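Local coordinates for metallo-beta-lactamase family protein (Staphylococcus aureus, PDB 3R2U), which binds an iron(III) ion in a metallo-beta-lactamase fold and, carrying a rhodanese-like domain, is probably an enzyme of sulfur metabolism, at residues His139-His143 and Gln198-Ser202; Ile148-Leu152 and Gly164-Phe170; Ile171-Ile176 and Glu240-Ala246; Asp175-Pro179 and Lys258-Gln263. All coordinates share one frame; numbering follows the deposited sequence.

Contact 1: His139-His143 and Gln198-Ser202; sequences HTPGH and QMFKS. With FE (Fe (III) ion), chain E.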
loop_
_atom_site.group_PDB
_atom_site.type_symbol
_atom_site.label_atom_id
_atom_site.label_comp_id
_atom_site.label_asym_id
_atom_site.label_seq_id
_atom_site.Cartn_x
_atom_site.Cartn_y
_atom_site.Cartn_z
ATOM N N HIS A 139 -38.947 8.558 15.622
ATOM C CA HIS A 139 -38.963 7.243 16.279
ATOM C C HIS A 139 -39.627 6.312 15.281
ATOM O O HIS A 139 -40.740 6.541 14.896
ATOM C CB HIS A 139 -39.694 7.287 17.637
ATOM C CG HIS A 139 -39.675 5.991 18.396
ATOM N ND1 HIS A 139 -40.731 5.571 19.174
ATOM C CD2 HIS A 139 -38.739 5.009 18.476
ATOM C CE1 HIS A 139 -40.447 4.398 19.721
ATOM N NE2 HIS A 139 -39.245 4.026 19.303
ATOM N N THR A 140 -38.911 5.285 14.834
ATOM C CA THR A 140 -39.429 4.346 13.827
ATOM C C THR A 140 -39.214 2.929 14.324
ATOM O O THR A 140 -38.379 2.204 13.804
ATOM C CB THR A 140 -38.713 4.562 12.454
ATOM O OG1 THR A 140 -37.292 4.413 12.605
ATOM C CG2 THR A 140 -39.007 5.959 11.906
ATOM N N PRO A 141 -39.946 2.539 15.379
ATOM C CA PRO A 141 -39.770 1.220 15.977
ATOM C C PRO A 141 -40.225 0.106 15.051
ATOM O O PRO A 141 -41.019 0.343 14.128
ATOM C CB PRO A 141 -40.648 1.285 17.225
ATOM C CG PRO A 141 -41.683 2.303 16.924
ATOM C CD PRO A 141 -41.050 3.292 15.998
ATOM N N GLY A 142 -39.715 -1.095 15.279
ATOM C CA GLY A 142 -40.105 -2.262 14.468
ATOM C C GLY A 142 -38.972 -3.271 14.423
ATOM O O GLY A 142 -39.098 -4.391 14.913
ATOM N N HIS A 143 -37.868 -2.864 13.815
ATOM C CA HIS A 143 -36.675 -3.679 13.783
ATOM C C HIS A 143 -36.236 -3.851 15.239
ATOM O O HIS A 143 -35.913 -4.956 15.672
ATOM C CB HIS A 143 -35.611 -3.007 12.927
ATOM C CG HIS A 143 -34.301 -3.714 12.939
ATOM N ND1 HIS A 143 -34.141 -4.983 12.426
ATOM C CD2 HIS A 143 -33.083 -3.327 13.384
ATOM C CE1 HIS A 143 -32.877 -5.352 12.568
ATOM N NE2 HIS A 143 -32.218 -4.366 13.148
ATOM N N GLN A 198 -45.512 -2.558 15.492
ATOM C CA GLN A 198 -44.793 -1.285 15.543
ATOM C C GLN A 198 -44.255 -0.922 14.146
ATOM O O GLN A 198 -44.364 0.228 13.702
ATOM C CB GLN A 198 -43.644 -1.335 16.566
ATOM C CG GLN A 198 -44.104 -1.326 18.047
ATOM C CD GLN A 198 -42.931 -1.256 19.034
ATOM O OE1 GLN A 198 -41.934 -1.975 18.907
ATOM N NE2 GLN A 198 -43.054 -0.390 20.018
ATOM N N MET A 199 -43.702 -1.918 13.458
ATOM C CA MET A 199 -43.168 -1.732 12.118
ATOM C C MET A 199 -44.245 -1.281 11.144
ATOM O O MET A 199 -44.018 -0.377 10.346
ATOM C CB MET A 199 -42.532 -3.025 11.610
ATOM C CG MET A 199 -41.946 -2.904 10.209
ATOM S SD MET A 199 -40.676 -1.637 10.075
ATOM C CE MET A 199 -39.238 -2.576 10.596
ATOM N N PHE A 200 -45.408 -1.918 11.196
ATOM C CA PHE A 200 -46.524 -1.548 10.326
ATOM C C PHE A 200 -46.915 -0.087 10.565
ATOM O O PHE A 200 -47.120 0.657 9.626
ATOM C CB PHE A 200 -47.695 -2.481 10.576
ATOM C CG PHE A 200 -48.921 -2.187 9.747
ATOM C CD1 PHE A 200 -48.970 -2.539 8.408
ATOM C CD2 PHE A 200 -50.047 -1.625 10.331
ATOM C CE1 PHE A 200 -50.114 -2.309 7.649
ATOM C CE2 PHE A 200 -51.209 -1.377 9.567
ATOM C CZ PHE A 200 -51.239 -1.726 8.238
ATOM N N LYS A 201 -46.995 0.321 11.827
ATOM C CA LYS A 201 -47.317 1.706 12.159
ATOM C C LYS A 201 -46.195 2.647 11.749
ATOM O O LYS A 201 -46.462 3.765 11.339
ATOM C CB LYS A 201 -47.605 1.889 13.652
ATOM C CG LYS A 201 -48.845 1.172 14.165
ATOM C CD LYS A 201 -49.137 1.577 15.631
ATOM C CE LYS A 201 -50.379 0.899 16.216
ATOM N NZ LYS A 201 -51.644 1.399 15.581
ATOM N N SER A 202 -44.938 2.220 11.878
ATOM C CA SER A 202 -43.825 3.088 11.473
ATOM C C SER A 202 -43.854 3.309 9.973
ATOM O O SER A 202 -43.610 4.419 9.499
ATOM C CB SER A 202 -42.484 2.527 11.918
ATOM O OG SER A 202 -42.398 2.491 13.334
HETATM FE FE FE E . -29.994 -3.847 13.141
HETATM O O HOH W 1 -27.765 -3.358 13.194
HETATM O O HOH W 2 -29.975 -4.528 15.406
HETATM O O HOH W 3 -29.566 -5.862 12.509
#
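P141 and S202 meet most closely here, the loop bending over one side of helix 191-206. S202 OG approaches P141 O to 2.7 Å and may donate to it, although the acceptor of its proton is not settled, as Q198 O, one turn earlier in the helix, also lies 3.0 Å from S202 OG. Its chi1 of -64° turns the hydroxyl beside its own backbone N and opposite the carbonyl carbon, and from there OG also touches P141 CD at 3.1 Å. The proline ring meets two helical side chains, for the extended chain of Q198 crosses it at about a right angle, with Q198 CD 3.9 Å from P141 CB. On the loop side, P141 CD rests over the centre of the H139 ring.

Next comes G142, with G142 CA only 3.9 Å from M199 CA. The short separation, and backbone angles suited to glycine alone, show how the chain can turn so close to the helix. M199, bent at chi2 and chi3, curls its methyl back along the loop until CE lies 3.5 Å from H143 N.

H143 itself points away from the helix: with CG anti to the backbone N (chi1 175°), its ring projects to the metal, and NE2 binds iron at 2.3 Å. A second shell fixes the ring's rotation, since ND1 is hydrogen-bonded to the carbonyl of R178. H80 and D169 complete the protein ligands and three waters fill the remaining positions, a two-histidine, one-aspartate mononuclear iron site like that of persulfide dioxygenases within the metallo-beta-lactamase fold.

Contact 2: Ile148-Leu152 and Gly164-Phe170; sequences ISFLL and GLFSGDF. With FE (Fe (III) ion), chain E.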
loop_
_atom_site.group_PDB
_atom_site.type_symbol
_atom_site.label_atom_id
_atom_site.label_comp_id
_atom_site.label_asym_id
_atom_site.label_seq_id
_atom_site.Cartn_x
_atom_site.Cartn_y
_atom_site.Cartn_z
ATOM N N ILE A 148 -34.538 4.639 15.632
ATOM C CA ILE A 148 -34.829 5.978 15.203
ATOM C C ILE A 148 -34.232 6.207 13.824
ATOM O O ILE A 148 -33.276 5.548 13.438
ATOM C CB ILE A 148 -34.299 7.045 16.208
ATOM C CG1 ILE A 148 -32.807 6.875 16.460
ATOM C CG2 ILE A 148 -35.110 6.993 17.531
ATOM C CD1 ILE A 148 -32.219 7.950 17.344
ATOM N N SER A 149 -34.859 7.098 13.073
ATOM C CA SER A 149 -34.396 7.501 11.764
ATOM C C SER A 149 -34.151 9.006 11.769
ATOM O O SER A 149 -34.798 9.731 12.540
ATOM C CB SER A 149 -35.437 7.139 10.708
ATOM O OG SER A 149 -35.535 5.728 10.568
ATOM N N PHE A 150 -33.231 9.484 10.920
ATOM C CA PHE A 150 -32.910 10.906 10.888
ATOM C C PHE A 150 -33.300 11.585 9.557
ATOM O O PHE A 150 -32.813 11.205 8.481
ATOM C CB PHE A 150 -31.415 11.097 11.182
ATOM C CG PHE A 150 -30.955 10.438 12.463
ATOM C CD1 PHE A 150 -31.096 11.069 13.672
ATOM C CD2 PHE A 150 -30.346 9.196 12.445
ATOM C CE1 PHE A 150 -30.631 10.465 14.853
ATOM C CE2 PHE A 150 -29.904 8.591 13.627
ATOM C CZ PHE A 150 -30.054 9.233 14.813
ATOM N N LEU A 151 -34.185 12.572 9.638
ATOM C CA LEU A 151 -34.668 13.297 8.456
ATOM C C LEU A 151 -33.844 14.557 8.278
ATOM O O LEU A 151 -33.893 15.485 9.106
ATOM C CB LEU A 151 -36.142 13.639 8.597
ATOM C CG LEU A 151 -36.828 14.294 7.389
ATOM C CD1 LEU A 151 -36.931 13.275 6.244
ATOM C CD2 LEU A 151 -38.213 14.829 7.788
ATOM N N LEU A 152 -33.094 14.593 7.184
ATOM C CA LEU A 152 -32.190 15.695 6.897
ATOM C C LEU A 152 -32.793 16.769 5.992
ATOM O O LEU A 152 -33.410 16.464 4.964
ATOM C CB LEU A 152 -30.898 15.148 6.269
ATOM C CG LEU A 152 -29.760 16.142 5.948
ATOM C CD1 LEU A 152 -28.396 15.419 5.888
ATOM C CD2 LEU A 152 -30.010 16.946 4.653
ATOM N N GLY A 164 -33.540 13.708 2.585
ATOM C CA GLY A 164 -33.435 12.274 2.736
ATOM C C GLY A 164 -33.586 11.808 4.166
ATOM O O GLY A 164 -33.587 12.612 5.094
ATOM N N LEU A 165 -33.711 10.497 4.324
ATOM C CA LEU A 165 -33.890 9.885 5.610
ATOM C C LEU A 165 -32.823 8.831 5.852
ATOM O O LEU A 165 -32.671 7.907 5.045
ATOM C CB LEU A 165 -35.241 9.201 5.656
ATOM C CG LEU A 165 -35.690 8.513 6.963
ATOM C CD1 LEU A 165 -36.041 9.542 8.022
ATOM C CD2 LEU A 165 -36.891 7.581 6.693
ATOM N N PHE A 166 -32.082 8.974 6.948
ATOM C CA PHE A 166 -31.138 7.927 7.368
ATOM C C PHE A 166 -32.025 6.945 8.102
ATOM O O PHE A 166 -32.490 7.226 9.213
ATOM C CB PHE A 166 -30.069 8.489 8.276
ATOM C CG PHE A 166 -29.154 9.420 7.581
ATOM C CD1 PHE A 166 -28.124 8.921 6.787
ATOM C CD2 PHE A 166 -29.320 10.807 7.703
ATOM C CE1 PHE A 166 -27.259 9.776 6.120
ATOM C CE2 PHE A 166 -28.463 11.672 7.046
ATOM C CZ PHE A 166 -27.430 11.161 6.248
ATOM N N SER A 167 -32.280 5.811 7.461
ATOM C CA SER A 167 -33.260 4.860 7.935
ATOM C C SER A 167 -32.761 3.636 8.711
ATOM O O SER A 167 -33.561 2.799 9.108
ATOM C CB SER A 167 -34.088 4.389 6.746
ATOM O OG SER A 167 -33.279 3.696 5.812
ATOM N N GLY A 168 -31.465 3.511 8.939
ATOM C CA GLY A 168 -30.978 2.371 9.705
ATOM C C GLY A 168 -31.473 1.051 9.131
ATOM O O GLY A 168 -31.359 0.808 7.934
ATOM N N ASP A 169 -32.010 0.189 9.999
ATOM C CA ASP A 169 -32.553 -1.082 9.580
ATOM C C ASP A 169 -34.083 -1.057 9.537
ATOM O O ASP A 169 -34.736 -2.112 9.544
ATOM C CB ASP A 169 -32.032 -2.212 10.480
ATOM C CG ASP A 169 -30.549 -2.494 10.270
ATOM O OD1 ASP A 169 -29.956 -1.987 9.298
ATOM O OD2 ASP A 169 -29.972 -3.230 11.069
ATOM N N PHE A 170 -34.654 0.149 9.477
ATOM C CA PHE A 170 -36.100 0.339 9.374
ATOM C C PHE A 170 -36.523 0.091 7.918
ATOM O O PHE A 170 -37.274 -0.844 7.639
ATOM C CB PHE A 170 -36.468 1.740 9.904
ATOM C CG PHE A 170 -37.827 2.236 9.490
ATOM C CD1 PHE A 170 -38.936 1.416 9.551
ATOM C CD2 PHE A 170 -38.001 3.565 9.115
ATOM C CE1 PHE A 170 -40.202 1.892 9.184
ATOM C CE2 PHE A 170 -39.257 4.050 8.744
ATOM C CZ PHE A 170 -40.362 3.205 8.778
HETATM FE FE FE E . -29.994 -3.847 13.141
HETATM O O HOH W 4 -33.998 3.306 12.185
HETATM O O HOH W 1 -27.765 -3.358 13.194
HETATM O O HOH W 2 -29.975 -4.528 15.406
HETATM O O HOH W 3 -29.566 -5.862 12.509
#
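F166 loses more surface to this contact than any other residue, and it faces F150 across a pair of antiparallel strands. The two form a hydrogen-bonded pair: F150 N donates to F166 O at 2.9 Å, in the carbonyl plane and on a lone pair, while F166 N returns a bond of 2.8 Å to F150 O from a direction tilted from the plane of F150's own carbonyl. Both aromatic side chains leave on the same face of the sheet. F166 CD2 lies 4.1 Å from F150 CB, with F166 CB at the edge of the F150 ring, and L152 CD1 meets the edge of the F166 ring 3.9 Å from CE2; Y40 and W216 add aromatic neighbours.

S149, the second most covered residue, packs against L165, its CB 3.7 Å from L165 CD1. Its OG, set beside the backbone N by a chi1 of -68°, lies 3.6 Å from F170 CD2 and is hydrogen-bonded with OG1 of T140.

Beyond this point the strands part, and a water takes over, donating to I148 O at 2.7 Å and to S167 O. The second strand then turns through S167 and G168 to D169, whose OD2 binds iron at 2.2 Å while OD1 bonds to H219. The chemistry therefore changes along the hairpin: direct amide bonds and hydrocarbon pair the strands, whereas toward the metal one water bridges I148 O and S167 O and the chain yields a carboxylate to the iron.

Contact 3: Ile171-Ile176 and Glu240-Ala246; sequences IFVGDI and EKQTNWA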
loop_
_atom_site.group_PDB
_atom_site.type_symbol
_atom_site.label_atom_id
_atom_site.label_comp_id
_atom_site.label_asym_id
_atom_site.label_seq_id
_atom_site.Cartn_x
_atom_site.Cartn_y
_atom_site.Cartn_z
ATOM N N ILE A 171 -36.005 0.903 6.993
ATOM C CA ILE A 171 -36.268 0.731 5.559
ATOM C C ILE A 171 -34.982 0.458 4.786
ATOM O O ILE A 171 -34.014 1.237 4.882
ATOM C CB ILE A 171 -36.887 1.986 4.925
ATOM C CG1 ILE A 171 -38.231 2.328 5.594
ATOM C CG2 ILE A 171 -37.111 1.757 3.413
ATOM C CD1 ILE A 171 -38.804 3.629 5.120
ATOM N N PHE A 172 -34.973 -0.635 4.016
ATOM C CA PHE A 172 -33.835 -0.959 3.148
ATOM C C PHE A 172 -34.240 -0.682 1.728
ATOM O O PHE A 172 -35.402 -0.336 1.461
ATOM C CB PHE A 172 -33.446 -2.434 3.229
ATOM C CG PHE A 172 -33.012 -2.880 4.587
ATOM C CD1 PHE A 172 -31.958 -2.251 5.228
ATOM C CD2 PHE A 172 -33.614 -3.971 5.197
ATOM C CE1 PHE A 172 -31.529 -2.680 6.477
ATOM C CE2 PHE A 172 -33.194 -4.417 6.444
ATOM C CZ PHE A 172 -32.165 -3.766 7.094
ATOM N N VAL A 173 -33.288 -0.802 0.809
ATOM C CA VAL A 173 -33.623 -0.697 -0.589
ATOM C C VAL A 173 -34.270 -2.019 -0.929
ATOM O O VAL A 173 -33.630 -3.057 -0.864
ATOM C CB VAL A 173 -32.407 -0.494 -1.482
ATOM C CG1 VAL A 173 -32.829 -0.564 -2.948
ATOM C CG2 VAL A 173 -31.730 0.827 -1.159
ATOM N N GLY A 174 -35.553 -1.992 -1.227
ATOM C CA GLY A 174 -36.273 -3.201 -1.611
ATOM C C GLY A 174 -36.887 -4.027 -0.481
ATOM O O GLY A 174 -37.562 -5.003 -0.751
ATOM N N ASP A 175 -36.638 -3.670 0.777
ATOM C CA ASP A 175 -37.218 -4.433 1.878
ATOM C C ASP A 175 -37.188 -3.590 3.143
ATOM O O ASP A 175 -36.860 -2.390 3.099
ATOM C CB ASP A 175 -36.446 -5.765 2.061
ATOM C CG ASP A 175 -37.329 -6.899 2.567
ATOM O OD1 ASP A 175 -38.261 -6.657 3.360
ATOM O OD2 ASP A 175 -37.090 -8.053 2.156
ATOM N N ILE A 176 -37.558 -4.210 4.266
ATOM C CA ILE A 176 -37.571 -3.544 5.557
ATOM C C ILE A 176 -37.008 -4.505 6.601
ATOM O O ILE A 176 -36.927 -5.714 6.374
ATOM C CB ILE A 176 -39.000 -3.074 5.970
ATOM C CG1 ILE A 176 -39.948 -4.268 6.123
ATOM C CG2 ILE A 176 -39.556 -2.080 4.952
ATOM C CD1 ILE A 176 -41.339 -3.922 6.708
ATOM N N GLU A 240 -39.575 3.235 -3.443
ATOM C CA GLU A 240 -39.891 2.156 -2.533
ATOM C C GLU A 240 -41.404 1.920 -2.476
ATOM O O GLU A 240 -41.846 0.787 -2.389
ATOM C CB GLU A 240 -39.307 2.413 -1.147
ATOM C CG GLU A 240 -37.786 2.406 -1.137
ATOM C CD GLU A 240 -37.201 1.097 -1.637
ATOM O OE1 GLU A 240 -37.500 0.051 -1.021
ATOM O OE2 GLU A 240 -36.434 1.123 -2.637
ATOM N N LYS A 241 -42.206 2.982 -2.567
ATOM C CA LYS A 241 -43.653 2.801 -2.578
ATOM C C LYS A 241 -44.093 1.964 -3.783
ATOM O O LYS A 241 -45.045 1.196 -3.689
ATOM C CB LYS A 241 -44.388 4.139 -2.567
ATOM C CG LYS A 241 -44.276 4.893 -1.240
ATOM C CD LYS A 241 -45.133 6.161 -1.260
ATOM C CE LYS A 241 -45.221 6.840 0.098
ATOM N NZ LYS A 241 -45.925 8.146 -0.009
ATOM N N GLN A 242 -43.389 2.088 -4.905
ATOM C CA GLN A 242 -43.711 1.315 -6.098
ATOM C C GLN A 242 -43.204 -0.122 -6.072
ATOM O O GLN A 242 -43.832 -1.000 -6.641
ATOM C CB GLN A 242 -43.065 1.955 -7.342
ATOM C CG GLN A 242 -43.553 3.336 -7.689
ATOM C CD GLN A 242 -44.942 3.343 -8.261
ATOM O OE1 GLN A 242 -45.329 2.435 -9.000
ATOM N NE2 GLN A 242 -45.700 4.391 -7.949
ATOM N N THR A 243 -42.057 -0.363 -5.446
ATOM C CA THR A 243 -41.400 -1.669 -5.562
ATOM C C THR A 243 -41.166 -2.473 -4.271
ATOM O O THR A 243 -40.923 -3.668 -4.338
ATOM C CB THR A 243 -40.018 -1.486 -6.241
ATOM O OG1 THR A 243 -39.205 -0.619 -5.437
ATOM C CG2 THR A 243 -40.168 -0.883 -7.658
ATOM N N ASN A 244 -41.200 -1.814 -3.123
ATOM C CA ASN A 244 -40.982 -2.454 -1.813
ATOM C C ASN A 244 -42.313 -2.968 -1.266
ATOM O O ASN A 244 -43.212 -2.167 -0.984
ATOM C CB ASN A 244 -40.356 -1.420 -0.881
ATOM C CG ASN A 244 -39.917 -1.983 0.470
ATOM O OD1 ASN A 244 -40.533 -2.891 1.040
ATOM N ND2 ASN A 244 -38.858 -1.387 1.013
ATOM N N TRP A 245 -42.435 -4.293 -1.103
ATOM C CA TRP A 245 -43.701 -4.936 -0.653
ATOM C C TRP A 245 -44.318 -4.308 0.598
ATOM O O TRP A 245 -45.527 -4.232 0.725
ATOM C CB TRP A 245 -43.499 -6.430 -0.374
ATOM C CG TRP A 245 -42.726 -6.688 0.875
ATOM C CD1 TRP A 245 -41.375 -6.772 0.999
ATOM C CD2 TRP A 245 -43.261 -6.842 2.197
ATOM N NE1 TRP A 245 -41.029 -6.982 2.310
ATOM C CE2 TRP A 245 -42.170 -7.036 3.067
ATOM C CE3 TRP A 245 -44.555 -6.836 2.728
ATOM C CZ2 TRP A 245 -42.333 -7.229 4.437
ATOM C CZ3 TRP A 245 -44.719 -7.028 4.095
ATOM C CH2 TRP A 245 -43.614 -7.222 4.931
ATOM N N ALA A 246 -43.467 -3.896 1.521
ATOM C CA ALA A 246 -43.897 -3.345 2.798
ATOM C C ALA A 246 -44.792 -2.128 2.639
ATOM O O ALA A 246 -45.628 -1.874 3.473
ATOM C CB ALA A 246 -42.680 -2.998 3.639
HETATM O O HOH W 5 -40.298 -5.826 -2.059
#
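I176 and A246 make the tightest hydrocarbon contact, with A246 CB only 3.5 Å from I176 CD1, closer than ordinary van der Waals packing. The isoleucine reaches it with CG1 between the backbone N and the carbonyl carbon (chi1 62°), and the same methyl extends to W245 CZ2. A246 CB also sits over the centre of one face of the W245 ring, 4.0 Å above its plane. Beside this apolar patch, D175 OD1 accepts from the indole: W245 NE1 lies 3.0 Å away, donating within its own ring plane but arriving from above the carboxylate, whose plane stands perpendicular to the ring. I176 N grips the same oxygen on its anti side at 2.7 Å, and R178 adds a salt bridge.

E240 OE1 is likewise held by two donors. It receives G174 N at 2.8 Å from the syn side and N244 ND2 at the same length, nearly along its C-O axis, while OE2 is taken by S235. N244 spends its other amide proton on D175 O, 3.1 Å from ND2 and above the carbonyl plane, opposite F172 N, which comes to the other face. Its OD1 meanwhile accepts from A246 N, an Asx turn that begins as helix 237-243 ends; the helix terminus is thus fastened to the loop that follows strand 164-168 and the iron ligand D169. The bent chain of E240 brings its carboxylate back to that loop.

Toward G174 and T243 the fit is looser. There a water donates to both of their carbonyls, 3.1 Å from G174 O, and accepts from W245 N. G174 and W245 are partly exposed.

Contact 4: Asp175-Pro179 and Lys258-Gln263; sequences DIGRP and KLISDQ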
loop_
_atom_site.group_PDB
_atom_site.type_symbol
_atom_site.label_atom_id
_atom_site.label_comp_id
_atom_site.label_asym_id
_atom_site.label_seq_id
_atom_site.Cartn_x
_atom_site.Cartn_y
_atom_site.Cartn_z
ATOM N N ASP A 175 -36.638 -3.670 0.777
ATOM C CA ASP A 175 -37.218 -4.433 1.878
ATOM C C ASP A 175 -37.188 -3.590 3.143
ATOM O O ASP A 175 -36.860 -2.390 3.099
ATOM C CB ASP A 175 -36.446 -5.765 2.061
ATOM C CG ASP A 175 -37.329 -6.899 2.567
ATOM O OD1 ASP A 175 -38.261 -6.657 3.360
ATOM O OD2 ASP A 175 -37.090 -8.053 2.156
ATOM N N ILE A 176 -37.558 -4.210 4.266
ATOM C CA ILE A 176 -37.571 -3.544 5.557
ATOM C C ILE A 176 -37.008 -4.505 6.601
ATOM O O ILE A 176 -36.927 -5.714 6.374
ATOM C CB ILE A 176 -39.000 -3.074 5.970
ATOM C CG1 ILE A 176 -39.948 -4.268 6.123
ATOM C CG2 ILE A 176 -39.556 -2.080 4.952
ATOM C CD1 ILE A 176 -41.339 -3.922 6.708
ATOM N N GLY A 177 -36.611 -3.957 7.740
ATOM C CA GLY A 177 -36.053 -4.749 8.807
ATOM C C GLY A 177 -37.077 -5.687 9.408
ATOM O O GLY A 177 -38.267 -5.494 9.227
ATOM N N ARG A 178 -36.593 -6.736 10.062
ATOM C CA ARG A 178 -37.428 -7.688 10.757
ATOM C C ARG A 178 -37.122 -7.478 12.221
ATOM O O ARG A 178 -36.004 -7.080 12.564
ATOM C CB ARG A 178 -37.085 -9.141 10.374
ATOM C CG ARG A 178 -37.242 -9.509 8.864
ATOM C CD ARG A 178 -38.608 -9.150 8.352
ATOM N NE ARG A 178 -39.015 -9.836 7.115
ATOM C CZ ARG A 178 -38.982 -9.314 5.883
ATOM N NH1 ARG A 178 -38.536 -8.089 5.653
ATOM N NH2 ARG A 178 -39.402 -10.039 4.861
ATOM N N PRO A 179 -38.093 -7.765 13.109
ATOM C CA PRO A 179 -37.805 -7.581 14.528
ATOM C C PRO A 179 -36.669 -8.474 15.015
ATOM O O PRO A 179 -36.695 -9.675 14.764
ATOM C CB PRO A 179 -39.118 -7.978 15.209
ATOM C CG PRO A 179 -40.165 -7.860 14.141
ATOM C CD PRO A 179 -39.471 -8.223 12.876
ATOM N N LYS A 258 -46.180 -11.985 6.870
ATOM C CA LYS A 258 -45.089 -11.985 5.901
ATOM C C LYS A 258 -43.794 -11.517 6.558
ATOM O O LYS A 258 -42.732 -12.096 6.332
ATOM C CB LYS A 258 -45.395 -11.149 4.660
ATOM C CG LYS A 258 -44.187 -11.104 3.682
ATOM C CD LYS A 258 -44.536 -10.568 2.297
ATOM C CE LYS A 258 -43.298 -10.532 1.392
ATOM N NZ LYS A 258 -43.655 -10.192 -0.023
ATOM N N LEU A 259 -43.895 -10.501 7.409
ATOM C CA LEU A 259 -42.726 -9.969 8.074
ATOM C C LEU A 259 -42.026 -11.030 8.921
ATOM O O LEU A 259 -40.826 -11.263 8.765
ATOM C CB LEU A 259 -43.110 -8.788 8.971
ATOM C CG LEU A 259 -41.926 -7.969 9.481
ATOM C CD1 LEU A 259 -41.247 -7.275 8.288
ATOM C CD2 LEU A 259 -42.343 -6.955 10.529
ATOM N N ILE A 260 -42.782 -11.709 9.776
ATOM C CA ILE A 260 -42.176 -12.626 10.729
ATOM C C ILE A 260 -42.242 -14.120 10.430
ATOM O O ILE A 260 -41.862 -14.920 11.280
ATOM C CB ILE A 260 -42.733 -12.355 12.148
ATOM C CG1 ILE A 260 -44.174 -12.842 12.292
ATOM C CG2 ILE A 260 -42.611 -10.867 12.466
ATOM C CD1 ILE A 260 -44.763 -12.575 13.654
ATOM N N SER A 261 -42.702 -14.516 9.249
ATOM C CA SER A 261 -42.772 -15.941 8.942
ATOM C C SER A 261 -41.602 -16.429 8.104
ATOM O O SER A 261 -41.089 -15.720 7.231
ATOM C CB SER A 261 -44.087 -16.300 8.258
ATOM O OG SER A 261 -45.165 -16.086 9.148
ATOM N N ASP A 262 -41.192 -17.658 8.402
ATOM C CA ASP A 262 -40.113 -18.340 7.697
ATOM C C ASP A 262 -38.892 -17.455 7.453
ATOM O O ASP A 262 -38.444 -17.275 6.313
ATOM C CB ASP A 262 -40.645 -18.931 6.386
ATOM C CG ASP A 262 -41.773 -19.938 6.613
ATOM O OD1 ASP A 262 -42.447 -20.298 5.623
ATOM O OD2 ASP A 262 -41.991 -20.364 7.771
ATOM N N GLN A 263 -38.375 -16.881 8.535
ATOM C CA GLN A 263 -37.174 -16.065 8.464
ATOM C C GLN A 263 -36.055 -16.948 8.987
ATOM O O GLN A 263 -36.250 -17.688 9.950
ATOM C CB GLN A 263 -37.310 -14.799 9.315
ATOM C CG GLN A 263 -38.462 -13.889 8.894
ATOM C CD GLN A 263 -38.276 -13.284 7.503
ATOM O OE1 GLN A 263 -37.201 -12.777 7.169
ATOM N NE2 GLN A 263 -39.340 -13.300 6.703
#
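R178 lays its aliphatic chain across L259 and ends on D175 OD1, an oxygen shared by the guanidinium, the I176 amide and the indole of W245. The salt bridge from R178 NH1 to D175 OD1 is 2.7 Å long and fairly straight, lying in the guanidinium plane although it comes from above the carboxylate plane. I176 O sits at the same guanidinium edge and receives a weak bond from NH1.

Across the contact, NE approaches the last turn of helix 252-260, 2.8 Å from L259 O, but the strongly bent N-H...O angle of 119° makes this a weak bond. The arginine is bent at chi2 (-53°), which brings R178 CD to 3.7 Å from L259 CG. A second flat group, the amide of Q263, lies across the chain with its plane turned 51° from the guanidinium; its own NE2 donates to S261 O at 3.0 Å. The C-terminal end of the helix would be expected to favour the positive charge.

Hydrocarbon fills the rest. L259 CD1 meets I176 CD1 at 3.7 Å, L259 CD2 reaches P179 CD, and I260 CG2 comes 4.1 Å from P179 CD, the two side chains crossing at about a right angle. Nearby, K258 forms a cation-pi contact with W245. The loop also packs on helix 191-206, where I176 reaches M199 and I203, and helices 252-260 and 191-206 touch each other directly, L259 on A196 and I260 on S192.

The four contacts cluster around the loop after strand 164-168, with centres 12 to 19 Å apart. Contact 2 pairs strands 148-153 and 164-168 of the second six-stranded sheet; contact 1 packs the preceding loop on helix 191-206, and along the chain it encloses contact 2. Both carry iron ligands and share its waters. Contacts 3 and 4 follow contact 2 in series and start from the same loop, which they fix to the successive helices 237-243 and 252-260, sharing D175 and I176. F170 O of contact 2 probably bonds to G177 N of contact 4, so metal ligands and outer helices belong to one continuous framework.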